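Local atomic coordinates of sialidase domain-containing protein (PDB entry 5HX0), a protein that is of unknown function but has a sialidase-like beta-propeller fold and may act on or bind glycans. Residues V224-R229 with S236-I241. Residues are numbered along the deposited sequence; the frame is centred on the assembly and turned at random.
Sequences VAATDR and SNHLLI
Val224 and Leu240 make the tight apolar part of this contact: the two side chains cross at about a right angle, with Val224 CG1 3.7 Å from Leu240 CD1, while Val224 CG2 comes within 3.5 Å of His238 O. Beside them Val224 and His238 form an antiparallel hydrogen-bonded pair; Ala226 and Ser236 form another, with the non-hydrogen-bonded pair Ala225 and Asn237 between them. Val224 O is gripped twice, by His238 N at 3.1 Å and by Asn237 ND2, also at 3.1 Å. The amide donor sits well above the carbonyl plane, 60° out of it, yet its N-H points almost straight at the oxygen; Asn237 CG lies beside its own backbone N (chi1 -77°), and the end of the side chain leans toward strand 220-229. The same ND2 has its stronger hydrogen bond to Asn264 O on strand 262-270, joining two four-stranded antiparallel sheets, blades of a beta-propeller as in non-viral sialidases. On the face carrying Val224, Ala226, Ser236 and His238, a polar relay illustrates how a buried hydroxyl is satisfied: His238 NE2 donates to Ser236 OG at 2.6 Å, and that hydroxyl donates to Asp228 OD2 at 2.8 Å, from above the carboxylate plane. His238 ND1 bonds Tyr251 OH, fixing the ring's rotation. Packing is looser toward the turn, where partly exposed Asp228 and Arg229 both face Lys234 in a classic beta bulge and Asp228 OD1 salt-bridges Lys234 NZ.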
loop_
_atom_site.group_PDB
_atom_site.type_symbol
_atom_site.label_atom_id
_atom_site.label_comp_id
_atom_site.label_asym_id
_atom_site.label_seq_id
_atom_site.Cartn_x
_atom_site.Cartn_y
_atom_site.Cartn_z
ATOM N N VAL A 224 -0.560 22.755 13.531
ATOM C CA VAL A 224 -0.133 22.338 12.197
ATOM C C VAL A 224 0.923 23.304 11.674
ATOM O O VAL A 224 1.124 24.403 12.194
ATOM C CB VAL A 224 -1.304 22.246 11.194
ATOM C CG1 VAL A 224 -2.321 21.177 11.616
ATOM C CG2 VAL A 224 -1.968 23.626 11.012
ATOM N N ALA A 225 1.610 22.869 10.627
ATOM C CA ALA A 225 2.648 23.654 9.983
ATOM C C ALA A 225 2.109 24.199 8.675
ATOM O O ALA A 225 1.247 23.586 8.043
ATOM C CB ALA A 225 3.894 22.800 9.712
ATOM N N ALA A 226 2.628 25.355 8.261
ATOM C CA ALA A 226 2.254 25.897 6.960
ATOM C C ALA A 226 3.450 26.625 6.367
ATOM O O ALA A 226 4.170 27.332 7.082
ATOM C CB ALA A 226 1.044 26.844 7.064
ATOM N N THR A 227 3.676 26.418 5.068
ATOM C CA THR A 227 4.684 27.181 4.339
ATOM C C THR A 227 4.085 28.543 4.022
ATOM O O THR A 227 3.081 28.619 3.309
ATOM C CB THR A 227 5.091 26.477 3.041
ATOM O OG1 THR A 227 5.672 25.209 3.324
ATOM C CG2 THR A 227 6.112 27.325 2.260
ATOM N N ASP A 228 4.676 29.607 4.566
ATOM C CA ASP A 228 4.155 30.950 4.368
ATOM C C ASP A 228 5.086 31.857 3.575
ATOM O O ASP A 228 4.732 33.009 3.326
ATOM C CB ASP A 228 3.784 31.611 5.706
ATOM C CG ASP A 228 4.923 31.662 6.714
ATOM O OD1 ASP A 228 6.109 31.470 6.367
ATOM O OD2 ASP A 228 4.592 31.919 7.895
ATOM N N ARG A 229 6.244 31.363 3.151
ATOM C CA ARG A 229 7.129 32.089 2.253
ATOM C C ARG A 229 7.863 31.056 1.417
ATOM O O ARG A 229 8.208 29.984 1.919
ATOM C CB ARG A 229 8.131 32.974 3.016
ATOM C CG ARG A 229 9.173 33.653 2.124
ATOM C CD ARG A 229 9.906 34.745 2.875
ATOM N NE ARG A 229 10.908 34.216 3.802
ATOM C CZ ARG A 229 11.356 34.884 4.866
ATOM N NH1 ARG A 229 10.874 36.091 5.147
ATOM N NH2 ARG A 229 12.275 34.347 5.655
ATOM N N SER A 236 5.397 28.399 9.544
ATOM C CA SER A 236 4.869 28.881 10.815
ATOM C C SER A 236 3.852 27.869 11.337
ATOM O O SER A 236 3.380 27.003 10.595
ATOM C CB SER A 236 4.216 30.274 10.653
ATOM O OG SER A 236 3.239 30.214 9.620
ATOM N N ASN A 237 3.517 27.985 12.622
ATOM C CA ASN A 237 2.582 27.087 13.286
ATOM C C ASN A 237 1.270 27.805 13.577
ATOM O O ASN A 237 1.246 29.010 13.875
ATOM C CB ASN A 237 3.154 26.543 14.607
ATOM C CG ASN A 237 4.188 25.440 14.394
ATOM O OD1 ASN A 237 5.247 25.454 15.015
ATOM N ND2 ASN A 237 3.885 24.485 13.505
ATOM N N HIS A 238 0.190 27.035 13.522
ATOM C CA HIS A 238 -1.175 27.524 13.625
ATOM C C HIS A 238 -1.993 26.461 14.346
ATOM O O HIS A 238 -1.779 25.265 14.137
ATOM C CB HIS A 238 -1.729 27.822 12.221
ATOM C CG HIS A 238 -0.843 28.741 11.444
ATOM N ND1 HIS A 238 -0.966 30.113 11.508
ATOM C CD2 HIS A 238 0.248 28.497 10.681
ATOM C CE1 HIS A 238 -0.017 30.674 10.779
ATOM N NE2 HIS A 238 0.738 29.718 10.271
ATOM N N LEU A 239 -2.892 26.897 15.224
ATOM C CA LEU A 239 -3.728 25.973 15.982
ATOM C C LEU A 239 -5.032 25.700 15.236
ATOM O O LEU A 239 -5.785 26.633 14.924
ATOM C CB LEU A 239 -4.029 26.535 17.368
ATOM C CG LEU A 239 -4.947 25.693 18.264
ATOM C CD1 LEU A 239 -4.305 24.358 18.605
ATOM C CD2 LEU A 239 -5.298 26.460 19.529
ATOM N N LEU A 240 -5.303 24.428 14.967
ATOM C CA LEU A 240 -6.616 23.984 14.533
ATOM C C LEU A 240 -7.352 23.342 15.700
ATOM O O LEU A 240 -6.750 22.782 16.620
ATOM C CB LEU A 240 -6.535 22.972 13.389
ATOM C CG LEU A 240 -5.688 23.318 12.167
ATOM C CD1 LEU A 240 -5.855 22.253 11.109
ATOM C CD2 LEU A 240 -6.058 24.680 11.627
ATOM N N ILE A 241 -8.670 23.411 15.642
ATOM C CA ILE A 241 -9.523 22.862 16.680
ATOM C C ILE A 241 -10.641 22.072 16.016
ATOM O O ILE A 241 -11.229 22.530 15.029
ATOM C CB ILE A 241 -10.085 23.993 17.561
ATOM C CG1 ILE A 241 -8.965 24.644 18.388
ATOM C CG2 ILE A 241 -11.231 23.488 18.358
ATOM C CD1 ILE A 241 -9.446 25.735 19.322
#